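Local structure of abhydrolase domain-containing protein (Exiguobacterium antarcticum, 5H3H) at residues Asp9-Tyr14 with Asp63-Gly68; Phe37-Asn42 with Asp253-Phe258; Arg57-Ser62 with Ile190-Ala195; Gln175-Leu180 with Gly249-Glu254. The protein probably hydrolyses carboxylic esters as an alpha/beta-hydrolase-fold esterase, and may also act as a perhydrolase that makes peracids. All coordinates share one frame; numbering follows the deposited sequence.

Contact 1. Residues Asp9-Tyr14 with Asp63-Gly68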
loop_
_atom_site.group_PDB
_atom_site.type_symbol
_atom_site.label_atom_id
_atom_site.label_comp_id
_atom_site.label_asym_id
_atom_site.label_seq_id
_atom_site.Cartn_x
_atom_site.Cartn_y
_atom_site.Cartn_z
ATOM N N ASP B 9 -12.933 13.829 -2.098
ATOM C CA ASP B 9 -14.101 14.634 -1.763
ATOM C C ASP B 9 -14.370 15.837 -2.693
ATOM O O ASP B 9 -15.247 16.601 -2.387
ATOM C CB ASP B 9 -14.059 15.066 -0.306
ATOM C CG ASP B 9 -12.948 16.080 -0.004
ATOM O OD1 ASP B 9 -12.350 16.678 -0.936
ATOM O OD2 ASP B 9 -12.689 16.249 1.209
ATOM N N GLY B 10 -13.661 16.007 -3.800
ATOM C CA GLY B 10 -13.913 17.137 -4.718
ATOM C C GLY B 10 -13.172 18.433 -4.409
ATOM O O GLY B 10 -13.167 19.355 -5.237
ATOM N N THR B 11 -12.569 18.537 -3.223
ATOM C CA THR B 11 -11.747 19.718 -2.894
ATOM C C THR B 11 -10.723 19.945 -4.027
ATOM O O THR B 11 -10.117 18.967 -4.461
ATOM C CB THR B 11 -10.935 19.451 -1.608
ATOM O OG1 THR B 11 -11.795 19.050 -0.546
ATOM C CG2 THR B 11 -10.189 20.715 -1.159
ATOM N N LYS B 12 -10.543 21.171 -4.511
ATOM C CA LYS B 12 -9.500 21.496 -5.524
ATOM C C LYS B 12 -8.104 21.789 -4.903
ATOM O O LYS B 12 -7.956 22.762 -4.136
ATOM C CB LYS B 12 -9.906 22.724 -6.336
ATOM C CG LYS B 12 -11.161 22.536 -7.164
ATOM C CD LYS B 12 -11.362 23.656 -8.171
ATOM C CE LYS B 12 -11.633 25.004 -7.483
ATOM N NZ LYS B 12 -10.680 26.061 -7.959
ATOM N N ILE B 13 -7.083 21.012 -5.306
ATOM C CA ILE B 13 -5.717 21.094 -4.752
ATOM C C ILE B 13 -4.846 21.822 -5.748
ATOM O O ILE B 13 -4.676 21.356 -6.862
ATOM C CB ILE B 13 -5.106 19.670 -4.492
ATOM C CG1 ILE B 13 -5.994 18.824 -3.596
ATOM C CG2 ILE B 13 -3.712 19.764 -3.877
ATOM C CD1 ILE B 13 -6.302 19.448 -2.248
ATOM N N TYR B 14 -4.241 22.940 -5.349
ATOM C CA TYR B 14 -3.335 23.668 -6.221
ATOM C C TYR B 14 -2.006 22.949 -6.259
ATOM O O TYR B 14 -1.524 22.510 -5.224
ATOM C CB TYR B 14 -3.118 25.088 -5.719
ATOM C CG TYR B 14 -2.208 25.870 -6.598
ATOM C CD1 TYR B 14 -2.643 26.315 -7.825
ATOM C CD2 TYR B 14 -0.888 26.116 -6.229
ATOM C CE1 TYR B 14 -1.804 27.016 -8.657
ATOM C CE2 TYR B 14 -0.028 26.809 -7.052
ATOM C CZ TYR B 14 -0.496 27.254 -8.284
ATOM O OH TYR B 14 0.298 27.972 -9.152
ATOM N N ASP B 63 -8.353 25.247 -2.290
ATOM C CA ASP B 63 -9.599 25.293 -1.507
ATOM C C ASP B 63 -9.332 24.889 -0.053
ATOM O O ASP B 63 -8.418 24.088 0.228
ATOM C CB ASP B 63 -10.694 24.309 -2.053
ATOM C CG ASP B 63 -11.184 24.630 -3.490
ATOM O OD1 ASP B 63 -10.717 25.627 -4.116
ATOM O OD2 ASP B 63 -12.024 23.821 -3.991
ATOM N N ALA B 64 -10.135 25.408 0.873
ATOM C CA ALA B 64 -9.963 25.098 2.297
ATOM C C ALA B 64 -11.332 24.594 2.786
ATOM O O ALA B 64 -12.142 25.353 3.300
ATOM C CB ALA B 64 -9.490 26.309 3.086
ATOM N N PRO B 65 -11.617 23.321 2.568
ATOM C CA PRO B 65 -12.827 22.740 3.138
ATOM C C PRO B 65 -12.818 22.659 4.658
ATOM O O PRO B 65 -11.807 22.939 5.337
ATOM C CB PRO B 65 -12.817 21.312 2.554
ATOM C CG PRO B 65 -11.383 20.995 2.440
ATOM C CD PRO B 65 -10.737 22.276 1.990
ATOM N N ALA B 66 -13.946 22.198 5.189
ATOM C CA ALA B 66 -14.187 22.156 6.613
ATOM C C ALA B 66 -13.365 21.096 7.268
ATOM O O ALA B 66 -12.863 21.283 8.381
ATOM C CB ALA B 66 -15.675 21.922 6.867
ATOM N N THR B 67 -13.116 20.044 6.498
ATOM C CA THR B 67 -12.616 18.833 7.001
ATOM C C THR B 67 -11.545 18.201 6.084
ATOM O O THR B 67 -11.269 18.677 4.951
ATOM C CB THR B 67 -13.849 17.884 7.194
ATOM O OG1 THR B 67 -13.540 16.958 8.212
ATOM C CG2 THR B 67 -14.264 17.158 5.903
ATOM N N GLY B 68 -10.914 17.167 6.644
ATOM C CA GLY B 68 -9.998 16.298 5.945
ATOM C C GLY B 68 -8.530 16.639 6.109
ATOM O O GLY B 68 -7.750 16.333 5.225
#

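Contact 2. Residues Phe37-Asn42 with Asp253-Phe258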
loop_
_atom_site.group_PDB
_atom_site.type_symbol
_atom_site.label_atom_id
_atom_site.label_comp_id
_atom_site.label_asym_id
_atom_site.label_seq_id
_atom_site.Cartn_x
_atom_site.Cartn_y
_atom_site.Cartn_z
ATOM N N PHE B 37 9.703 26.553 -0.502
ATOM C CA PHE B 37 10.794 25.796 -1.125
ATOM C C PHE B 37 11.475 26.581 -2.248
ATOM O O PHE B 37 12.300 26.006 -3.000
ATOM C CB PHE B 37 10.256 24.475 -1.709
ATOM C CG PHE B 37 9.778 23.496 -0.685
ATOM C CD1 PHE B 37 10.658 22.989 0.276
ATOM C CD2 PHE B 37 8.452 23.068 -0.666
ATOM C CE1 PHE B 37 10.223 22.065 1.214
ATOM C CE2 PHE B 37 8.002 22.163 0.273
ATOM C CZ PHE B 37 8.915 21.627 1.221
ATOM N N GLU B 38 11.155 27.861 -2.408
ATOM C CA GLU B 38 11.619 28.582 -3.596
ATOM C C GLU B 38 13.131 28.482 -3.897
ATOM O O GLU B 38 13.490 28.303 -5.051
ATOM C CB GLU B 38 11.143 30.043 -3.606
ATOM C CG GLU B 38 12.075 31.108 -3.033
ATOM C CD GLU B 38 11.497 32.528 -3.196
ATOM O OE1 GLU B 38 10.237 32.674 -3.284
ATOM O OE2 GLU B 38 12.281 33.486 -3.292
ATOM N N TYR B 39 13.979 28.625 -2.852
ATOM C CA TYR B 39 15.451 28.549 -2.976
ATOM C C TYR B 39 15.948 27.176 -3.492
ATOM O O TYR B 39 16.926 27.107 -4.229
ATOM C CB TYR B 39 16.156 28.990 -1.652
ATOM C CG TYR B 39 15.823 30.416 -1.349
ATOM C CD1 TYR B 39 16.394 31.434 -2.091
ATOM C CD2 TYR B 39 14.768 30.741 -0.470
ATOM C CE1 TYR B 39 15.996 32.756 -1.929
ATOM C CE2 TYR B 39 14.376 32.050 -0.300
ATOM C CZ TYR B 39 14.996 33.062 -1.035
ATOM O OH TYR B 39 14.621 34.393 -0.892
ATOM N N GLN B 40 15.250 26.108 -3.108
ATOM C CA GLN B 40 15.496 24.768 -3.603
ATOM C C GLN B 40 14.961 24.595 -4.995
ATOM O O GLN B 40 15.623 24.069 -5.852
ATOM C CB GLN B 40 14.874 23.714 -2.677
ATOM C CG GLN B 40 15.637 23.581 -1.365
ATOM C CD GLN B 40 15.445 24.782 -0.469
ATOM O OE1 GLN B 40 14.325 25.138 -0.167
ATOM N NE2 GLN B 40 16.517 25.382 -0.014
ATOM N N LYS B 41 13.754 25.072 -5.228
ATOM C CA LYS B 41 13.111 24.939 -6.543
ATOM C C LYS B 41 13.984 25.562 -7.624
ATOM O O LYS B 41 14.062 24.995 -8.735
ATOM C CB LYS B 41 11.709 25.604 -6.521
ATOM C CG LYS B 41 11.079 25.855 -7.873
ATOM C CD LYS B 41 9.900 26.818 -7.750
ATOM C CE LYS B 41 10.360 28.243 -7.475
ATOM N NZ LYS B 41 9.241 29.211 -7.321
ATOM N N ASN B 42 14.585 26.711 -7.335
ATOM C CA ASN B 42 15.403 27.442 -8.345
ATOM C C ASN B 42 16.507 26.533 -8.832
ATOM O O ASN B 42 16.727 26.406 -10.037
ATOM C CB ASN B 42 16.047 28.700 -7.824
ATOM C CG ASN B 42 15.059 29.776 -7.453
ATOM O OD1 ASN B 42 13.927 29.833 -7.966
ATOM N ND2 ASN B 42 15.496 30.667 -6.564
ATOM N N ASP B 253 18.446 28.437 7.150
ATOM C CA ASP B 253 19.583 28.442 8.082
ATOM C C ASP B 253 20.886 27.944 7.380
ATOM O O ASP B 253 21.949 28.538 7.604
ATOM C CB ASP B 253 19.321 27.570 9.345
ATOM C CG ASP B 253 18.456 28.246 10.417
ATOM O OD1 ASP B 253 18.356 29.480 10.496
ATOM O OD2 ASP B 253 17.913 27.515 11.261
ATOM N N GLU B 254 20.780 26.897 6.544
ATOM C CA GLU B 254 21.893 26.316 5.757
ATOM C C GLU B 254 21.423 26.089 4.337
ATOM O O GLU B 254 21.492 25.007 3.789
ATOM C CB GLU B 254 22.448 24.994 6.369
ATOM C CG GLU B 254 23.305 25.191 7.653
ATOM C CD GLU B 254 23.811 23.886 8.342
ATOM O OE1 GLU B 254 23.188 23.431 9.369
ATOM O OE2 GLU B 254 24.812 23.300 7.860
ATOM N N ARG B 255 20.950 27.172 3.753
ATOM C CA ARG B 255 20.386 27.148 2.444
ATOM C C ARG B 255 21.181 26.341 1.428
ATOM O O ARG B 255 20.641 25.446 0.778
ATOM C CB ARG B 255 20.184 28.563 1.910
ATOM C CG ARG B 255 19.259 28.514 0.687
ATOM C CD ARG B 255 19.551 29.404 -0.497
ATOM N NE ARG B 255 20.965 29.482 -0.870
ATOM C CZ ARG B 255 21.766 30.424 -0.417
ATOM N NH1 ARG B 255 21.303 31.320 0.447
ATOM N NH2 ARG B 255 23.043 30.435 -0.771
ATOM N N GLU B 256 22.443 26.711 1.248
ATOM C CA GLU B 256 23.307 26.068 0.271
ATOM C C GLU B 256 23.517 24.582 0.512
ATOM O O GLU B 256 23.368 23.748 -0.435
ATOM C CB GLU B 256 24.646 26.801 0.216
ATOM C CG GLU B 256 25.364 26.650 -1.111
ATOM C CD GLU B 256 24.928 27.687 -2.131
ATOM O OE1 GLU B 256 23.767 28.159 -2.065
ATOM O OE2 GLU B 256 25.742 28.035 -3.019
ATOM N N LYS B 257 23.798 24.213 1.769
ATOM C CA LYS B 257 23.981 22.800 2.102
ATOM C C LYS B 257 22.667 21.993 1.918
ATOM O O LYS B 257 22.628 20.881 1.339
ATOM C CB LYS B 257 24.516 22.654 3.517
ATOM C CG LYS B 257 24.945 21.229 3.833
ATOM C CD LYS B 257 25.259 21.086 5.317
ATOM C CE LYS B 257 25.277 19.641 5.722
ATOM N NZ LYS B 257 25.572 19.490 7.177
ATOM N N PHE B 258 21.577 22.574 2.380
ATOM C CA PHE B 258 20.280 21.911 2.234
ATOM C C PHE B 258 19.996 21.677 0.750
ATOM O O PHE B 258 19.711 20.543 0.364
ATOM C CB PHE B 258 19.166 22.731 2.899
ATOM C CG PHE B 258 17.830 22.038 2.878
ATOM C CD1 PHE B 258 17.491 21.121 3.837
ATOM C CD2 PHE B 258 16.922 22.297 1.887
ATOM C CE1 PHE B 258 16.281 20.455 3.816
ATOM C CE2 PHE B 258 15.711 21.656 1.878
ATOM C CZ PHE B 258 15.389 20.732 2.836
#

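Contact 3. Residues Arg57-Ser62 with Ile190-Ala195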
loop_
_atom_site.group_PDB
_atom_site.type_symbol
_atom_site.label_atom_id
_atom_site.label_comp_id
_atom_site.label_asym_id
_atom_site.label_seq_id
_atom_site.Cartn_x
_atom_site.Cartn_y
_atom_site.Cartn_z
ATOM N N ARG B 57 -4.777 21.188 0.861
ATOM C CA ARG B 57 -6.036 21.788 1.229
ATOM C C ARG B 57 -5.816 22.677 2.465
ATOM O O ARG B 57 -5.134 22.299 3.396
ATOM C CB ARG B 57 -7.139 20.799 1.530
ATOM C CG ARG B 57 -6.896 19.767 2.575
ATOM C CD ARG B 57 -8.178 18.959 2.759
ATOM N NE ARG B 57 -8.368 17.918 1.756
ATOM C CZ ARG B 57 -9.506 17.234 1.585
ATOM N NH1 ARG B 57 -9.562 16.262 0.650
ATOM N NH2 ARG B 57 -10.592 17.513 2.307
ATOM N N GLY B 58 -6.434 23.832 2.423
ATOM C CA GLY B 58 -6.350 24.781 3.531
ATOM C C GLY B 58 -5.230 25.817 3.370
ATOM O O GLY B 58 -5.184 26.742 4.173
ATOM N N TYR B 59 -4.301 25.636 2.402
ATOM C CA TYR B 59 -3.085 26.450 2.339
ATOM C C TYR B 59 -2.920 27.011 0.990
ATOM O O TYR B 59 -3.505 26.479 0.034
ATOM C CB TYR B 59 -1.855 25.637 2.699
ATOM C CG TYR B 59 -1.991 25.106 4.101
ATOM C CD1 TYR B 59 -2.711 23.952 4.345
ATOM C CD2 TYR B 59 -1.495 25.800 5.183
ATOM C CE1 TYR B 59 -2.921 23.481 5.623
ATOM C CE2 TYR B 59 -1.673 25.323 6.467
ATOM C CZ TYR B 59 -2.364 24.198 6.701
ATOM O OH TYR B 59 -2.500 23.758 7.984
ATOM N N GLY B 60 -2.154 28.121 0.900
ATOM C CA GLY B 60 -1.701 28.593 -0.398
ATOM C C GLY B 60 -2.915 28.883 -1.270
ATOM O O GLY B 60 -3.837 29.504 -0.815
ATOM N N LYS B 61 -2.939 28.388 -2.490
ATOM C CA LYS B 61 -4.016 28.698 -3.449
ATOM C C LYS B 61 -5.085 27.587 -3.531
ATOM O O LYS B 61 -6.023 27.619 -4.350
ATOM C CB LYS B 61 -3.355 28.958 -4.769
ATOM C CG LYS B 61 -2.314 30.067 -4.640
ATOM C CD LYS B 61 -1.554 30.332 -5.919
ATOM C CE LYS B 61 -2.463 30.862 -7.019
ATOM N NZ LYS B 61 -3.459 31.902 -6.587
ATOM N N SER B 62 -4.966 26.604 -2.660
ATOM C CA SER B 62 -5.947 25.492 -2.644
ATOM C C SER B 62 -7.246 25.939 -1.979
ATOM O O SER B 62 -7.213 26.872 -1.175
ATOM C CB SER B 62 -5.345 24.296 -1.945
ATOM O OG SER B 62 -4.251 23.802 -2.739
ATOM N N ILE B 190 -5.930 25.409 12.020
ATOM C CA ILE B 190 -6.397 24.731 13.250
ATOM C C ILE B 190 -6.526 23.204 13.109
ATOM O O ILE B 190 -5.976 22.461 13.907
ATOM C CB ILE B 190 -7.700 25.364 13.733
ATOM C CG1 ILE B 190 -7.356 26.762 14.309
ATOM C CG2 ILE B 190 -8.451 24.459 14.685
ATOM C CD1 ILE B 190 -8.554 27.653 14.409
ATOM N N GLN B 191 -7.277 22.755 12.121
ATOM C CA GLN B 191 -7.487 21.320 11.878
ATOM C C GLN B 191 -6.175 20.538 11.656
ATOM O O GLN B 191 -6.021 19.428 12.199
ATOM C CB GLN B 191 -8.467 21.095 10.702
ATOM C CG GLN B 191 -9.892 21.690 10.849
ATOM C CD GLN B 191 -10.681 21.206 12.047
ATOM O OE1 GLN B 191 -10.433 21.595 13.198
ATOM N NE2 GLN B 191 -11.648 20.377 11.784
ATOM N N SER B 192 -5.171 21.127 10.988
ATOM C CA SER B 192 -3.874 20.458 10.832
ATOM C C SER B 192 -3.087 20.396 12.108
ATOM O O SER B 192 -2.354 19.434 12.297
ATOM C CB SER B 192 -2.973 21.135 9.800
ATOM O OG SER B 192 -3.537 21.195 8.513
ATOM N N ALA B 193 -3.152 21.446 12.944
ATOM C CA ALA B 193 -2.625 21.386 14.341
ATOM C C ALA B 193 -3.207 20.244 15.153
ATOM O O ALA B 193 -2.480 19.618 15.892
ATOM C CB ALA B 193 -2.862 22.702 15.084
ATOM N N ILE B 194 -4.495 19.940 14.974
ATOM C CA ILE B 194 -5.156 18.802 15.645
ATOM C C ILE B 194 -4.564 17.450 15.155
ATOM O O ILE B 194 -4.319 16.561 15.950
ATOM C CB ILE B 194 -6.693 18.888 15.475
ATOM C CG1 ILE B 194 -7.218 20.015 16.362
ATOM C CG2 ILE B 194 -7.419 17.534 15.709
ATOM C CD1 ILE B 194 -8.717 20.242 16.252
ATOM N N ALA B 195 -4.347 17.324 13.852
ATOM C CA ALA B 195 -3.674 16.162 13.280
ATOM C C ALA B 195 -2.227 16.094 13.786
ATOM O O ALA B 195 -1.743 15.013 14.182
ATOM C CB ALA B 195 -3.733 16.241 11.770
#

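Contact 4. Residues Gln175-Leu180 with Gly249-Glu254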
loop_
_atom_site.group_PDB
_atom_site.type_symbol
_atom_site.label_atom_id
_atom_site.label_comp_id
_atom_site.label_asym_id
_atom_site.label_seq_id
_atom_site.Cartn_x
_atom_site.Cartn_y
_atom_site.Cartn_z
ATOM N N GLN B 175 9.784 38.479 6.854
ATOM C CA GLN B 175 8.443 38.930 6.542
ATOM C C GLN B 175 7.828 38.110 5.401
ATOM O O GLN B 175 6.628 37.803 5.397
ATOM C CB GLN B 175 8.424 40.398 6.183
ATOM C CG GLN B 175 7.028 41.025 6.053
ATOM C CD GLN B 175 6.240 41.133 7.388
ATOM O OE1 GLN B 175 6.801 41.375 8.443
ATOM N NE2 GLN B 175 4.919 40.922 7.323
ATOM N N TRP B 176 8.642 37.822 4.407
ATOM C CA TRP B 176 8.227 36.928 3.348
ATOM C C TRP B 176 7.683 35.612 3.921
ATOM O O TRP B 176 6.644 35.118 3.484
ATOM C CB TRP B 176 9.379 36.720 2.327
ATOM C CG TRP B 176 9.164 35.539 1.426
ATOM C CD1 TRP B 176 8.311 35.461 0.328
ATOM C CD2 TRP B 176 9.749 34.270 1.559
ATOM N NE1 TRP B 176 8.331 34.216 -0.176
ATOM C CE2 TRP B 176 9.239 33.466 0.523
ATOM C CE3 TRP B 176 10.652 33.713 2.466
ATOM C CZ2 TRP B 176 9.602 32.105 0.369
ATOM C CZ3 TRP B 176 11.057 32.369 2.290
ATOM C CH2 TRP B 176 10.489 31.573 1.248
ATOM N N PHE B 177 8.440 35.010 4.822
ATOM C CA PHE B 177 8.119 33.708 5.354
ATOM C C PHE B 177 6.877 33.762 6.217
ATOM O O PHE B 177 5.989 32.903 6.098
ATOM C CB PHE B 177 9.313 33.060 6.059
ATOM C CG PHE B 177 9.029 31.673 6.509
ATOM C CD1 PHE B 177 8.983 30.633 5.573
ATOM C CD2 PHE B 177 8.732 31.410 7.833
ATOM C CE1 PHE B 177 8.675 29.331 5.963
ATOM C CE2 PHE B 177 8.458 30.101 8.238
ATOM C CZ PHE B 177 8.420 29.064 7.299
ATOM N N HIS B 178 6.811 34.792 7.057
ATOM C CA HIS B 178 5.592 35.094 7.807
ATOM C C HIS B 178 4.321 35.189 6.925
ATOM O O HIS B 178 3.302 34.523 7.186
ATOM C CB HIS B 178 5.811 36.386 8.553
ATOM C CG HIS B 178 4.669 36.762 9.431
ATOM N ND1 HIS B 178 3.769 37.738 9.102
ATOM C CD2 HIS B 178 4.248 36.255 10.610
ATOM C CE1 HIS B 178 2.865 37.849 10.054
ATOM N NE2 HIS B 178 3.147 36.972 10.987
ATOM N N ASN B 179 4.404 35.979 5.843
ATOM C CA ASN B 179 3.261 36.175 4.973
ATOM C C ASN B 179 2.811 34.885 4.249
ATOM O O ASN B 179 1.602 34.759 3.984
ATOM C CB ASN B 179 3.507 37.285 3.970
ATOM C CG ASN B 179 3.503 38.664 4.590
ATOM O OD1 ASN B 179 3.080 38.882 5.730
ATOM N ND2 ASN B 179 3.949 39.616 3.835
ATOM N N LEU B 180 3.742 33.921 4.009
ATOM C CA LEU B 180 3.380 32.609 3.464
ATOM C C LEU B 180 2.415 31.892 4.414
ATOM O O LEU B 180 1.509 31.213 3.974
ATOM C CB LEU B 180 4.589 31.676 3.322
ATOM C CG LEU B 180 5.763 32.061 2.468
ATOM C CD1 LEU B 180 6.771 30.921 2.572
ATOM C CD2 LEU B 180 5.284 32.347 1.058
ATOM N N GLY B 249 14.062 25.445 10.297
ATOM C CA GLY B 249 14.119 25.978 8.950
ATOM C C GLY B 249 15.447 25.847 8.292
ATOM O O GLY B 249 16.032 26.849 7.918
ATOM N N MET B 250 15.940 24.609 8.090
ATOM C CA MET B 250 17.245 24.469 7.444
ATOM C C MET B 250 17.324 25.039 6.057
ATOM O O MET B 250 18.406 25.364 5.560
ATOM C CB MET B 250 17.766 23.058 7.446
ATOM C CG MET B 250 16.880 21.950 6.965
ATOM S SD MET B 250 17.235 20.395 7.893
ATOM C CE MET B 250 15.505 20.013 7.947
ATOM N N PHE B 251 16.171 25.104 5.400
ATOM C CA PHE B 251 16.127 25.569 4.010
ATOM C C PHE B 251 16.568 27.031 3.862
ATOM O O PHE B 251 16.903 27.447 2.749
ATOM C CB PHE B 251 14.762 25.289 3.421
ATOM C CG PHE B 251 13.651 25.962 4.147
ATOM C CD1 PHE B 251 13.291 27.260 3.832
ATOM C CD2 PHE B 251 12.934 25.272 5.112
ATOM C CE1 PHE B 251 12.252 27.922 4.515
ATOM C CE2 PHE B 251 11.915 25.920 5.798
ATOM C CZ PHE B 251 11.554 27.219 5.471
ATOM N N LEU B 252 16.599 27.794 4.968
ATOM C CA LEU B 252 17.263 29.077 5.062
ATOM C C LEU B 252 18.476 29.139 6.012
ATOM O O LEU B 252 19.417 29.881 5.741
ATOM C CB LEU B 252 16.262 30.120 5.542
ATOM C CG LEU B 252 14.981 30.367 4.769
ATOM C CD1 LEU B 252 14.248 31.507 5.465
ATOM C CD2 LEU B 252 15.249 30.699 3.313
ATOM N N ASP B 253 18.446 28.437 7.150
ATOM C CA ASP B 253 19.583 28.442 8.082
ATOM C C ASP B 253 20.886 27.944 7.380
ATOM O O ASP B 253 21.949 28.538 7.604
ATOM C CB ASP B 253 19.321 27.570 9.345
ATOM C CG ASP B 253 18.456 28.246 10.417
ATOM O OD1 ASP B 253 18.356 29.480 10.496
ATOM O OD2 ASP B 253 17.913 27.515 11.261
ATOM N N GLU B 254 20.780 26.897 6.544
ATOM C CA GLU B 254 21.893 26.316 5.757
ATOM C C GLU B 254 21.423 26.089 4.337
ATOM O O GLU B 254 21.492 25.007 3.789
ATOM C CB GLU B 254 22.448 24.994 6.369
ATOM C CG GLU B 254 23.305 25.191 7.653
ATOM C CD GLU B 254 23.811 23.886 8.342
ATOM O OE1 GLU B 254 23.188 23.431 9.369
ATOM O OE2 GLU B 254 24.812 23.300 7.860
#

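Contact 1. Residues Asp9-Tyr14 with Asp63-Gly68
D63 and K12 meet through two hydrogen bonds, one from K12 N to the D63 carboxylate and one between backbones, and a long ion pair. The backbone N of K12 donates to D63 OD2 at 3.1 Å. It reaches that oxygen from above the carboxylate plane, 65° out of it. In return D63 N donates to K12 O, also at 3.1 Å. The K12 chain bends at chi3 and chi4 and curls round the carboxylate, but K12 NZ stays 3.9 Å from D63 OD1. Beside this, T11 CG2 packs on P65 CD at 3.6 Å and on D63 CB. CG2 stands anti to the backbone N, which turns the methyl to the loop. D9 sits behind: its OD1 accepts from T11 N in an Asx turn, and its OD2 pairs with R57. With an alanine at D63, K12 N would probably lose its acceptor and the lysine its counter-charge. The contact ties the start of strand 12-18 to the loop before helix 71-85. D63 serves K12 twice, its carboxylate taking the lysine N-H and its own N-H meeting the lysine carbonyl, while the long ion pair at the exposed end probably adds less.

Contact 2. Residues Phe37-Asn42 with Asp253-Phe258
This is side-chain packing between two helix starts of the alpha/beta hydrolase fold. Helix 38-46 begins after F37, and helix 255-267 begins after E254. Two pairs carry the contact. In the first, Q40 lies across F258 at about a right angle. The amide plane stands at 90° to the ring plane, and Q40 NE2 comes to the ring edge, 3.6 Å from F258 CD2. The aliphatic part of Q40 touches the same edge, with Q40 CG 3.7 Å from F258 CD2. The bend at chi2 of Q40 (71°) brings NE2 round to the ring edge. F258 has CG anti to its backbone N, chi1 -175°, which carries the ring toward helix 38-46. In the second pair, R255 crosses Y39. R255 CD rests 3.6 Å from Y39 CB and approaches the tyrosine ring obliquely. The guanidinium itself is turned to E256: R255 NH2 bonds to E256 OE1 at 2.7 Å, the oxygen lying in the guanidinium plane. The arginine therefore gives Y39 its methylenes, and its charge is met within its own helix. The first pair is buried, the second partly exposed. Outside the contact, Q40 also packs on T259 and L262 of helix 255-267. Y39 reaches L252 of helix 250-253 and L173 of helix 171-182, while F258 lies against M250 and F251.

Contact 3. Residues Arg57-Ser62 with Ile190-Ala195
Y59 and S192 join their hydroxyls between a core loop and a cap helix of the alpha/beta hydrolase fold. The cap helices, 139-149 to 186-198, are inserted between strands 114-120 and 211-217. The loop follows strand 50-54 and carries a type II' turn from Y59 to S62, with S62 N bonded to Y59 O. The tyrosine ring is directed at helix 186-198, with its hydroxyl leading. S192 OG lies at the ring edge, near the ring plane, so the serine meets the rim and not a face. Either hydroxyl could be the donor. The Y59 side chain stands with CG anti to its carbonyl carbon, chi1 -60°, which carries OH over to the helix. On the other side, S192 has its CB directed at the loop. OG also bonds to G188 O one turn earlier, so two partners fix its rotation. The ring of Y59 meets H28 edge-to-face and touches W30, a residue of the ethaneperoxoic acid pocket. The side chain of S192 is about 8 Å from that ligand. A phenylalanine here keeps the ring but has no hydroxyl, and S192 OG would probably be left with G188 O as its partner and the loop less tied to the helix. The buried surface is small, 72 Å². Y59 OH lies 2.8 Å from S192 OG, and 3.2 Å from S192 CB.

Contact 4. Residues Gln175-Leu180 with Gly249-Glu254
The rings of F177 and F251 form an oblique aromatic pair. Their planes are 47° apart and their centroids 5.8 Å apart. F177 CE1 comes to the edge of the F251 ring, near its plane, and touches F251 CZ at 3.6 Å. Toward the F177 ring, F251 CZ comes in obliquely. Elsewhere F251 meets F95 edge-to-face. F177 meets F165 edge-to-face and also contacts the ring of F164. L180 CD1 lies over one face of W176, toward its rim. F251 has CG between the backbone N and the carbonyl carbon, chi1 60°, a crowded position that lets its ring reach helix 171-182. F177 instead has CG anti to the backbone N, chi1 -175°. The short helix 250-253 is held at its start by G249 O, which accepts from both L252 N and D253 N. Both phenylalanines are buried, and the contact between them is wholly apolar. F164 and F95 line the ethaneperoxoic acid pocket, as does H248 just before G249. The F177 side chain is about 6 Å from the ligand. F251 lies near the likely Ser-His-Asp triad of S96, H248 and D220. Cap helix 171-182 thus packs on core helix 250-253 through an aromatic cluster beside the ligand pocket of an alpha/beta hydrolase.

Overall arrangement
Contacts 3 and 4 are buried, while contacts 1 and 2 are partly buried. Contacts 1 and 3 share one long loop after strand 50-54, and their centres are 9 Å apart. S62 OG probably bonds to Y14 N between them. Contacts 2 and 4 share D253 and E254, where helix 250-253 runs into helix 255-267. The two groups lie well apart: the centres of contacts 1 and 2 are 29 Å from each other. Contacts 3 and 4 both join cap helices to the core, while contact 2 joins core helices to each other. Chemistry changes with place. Contact 1 is polar and charged, contact 3 is one hydroxyl pair, contact 2 is mixed packing, and contact 4 is apolar, centred on two phenylalanine rings.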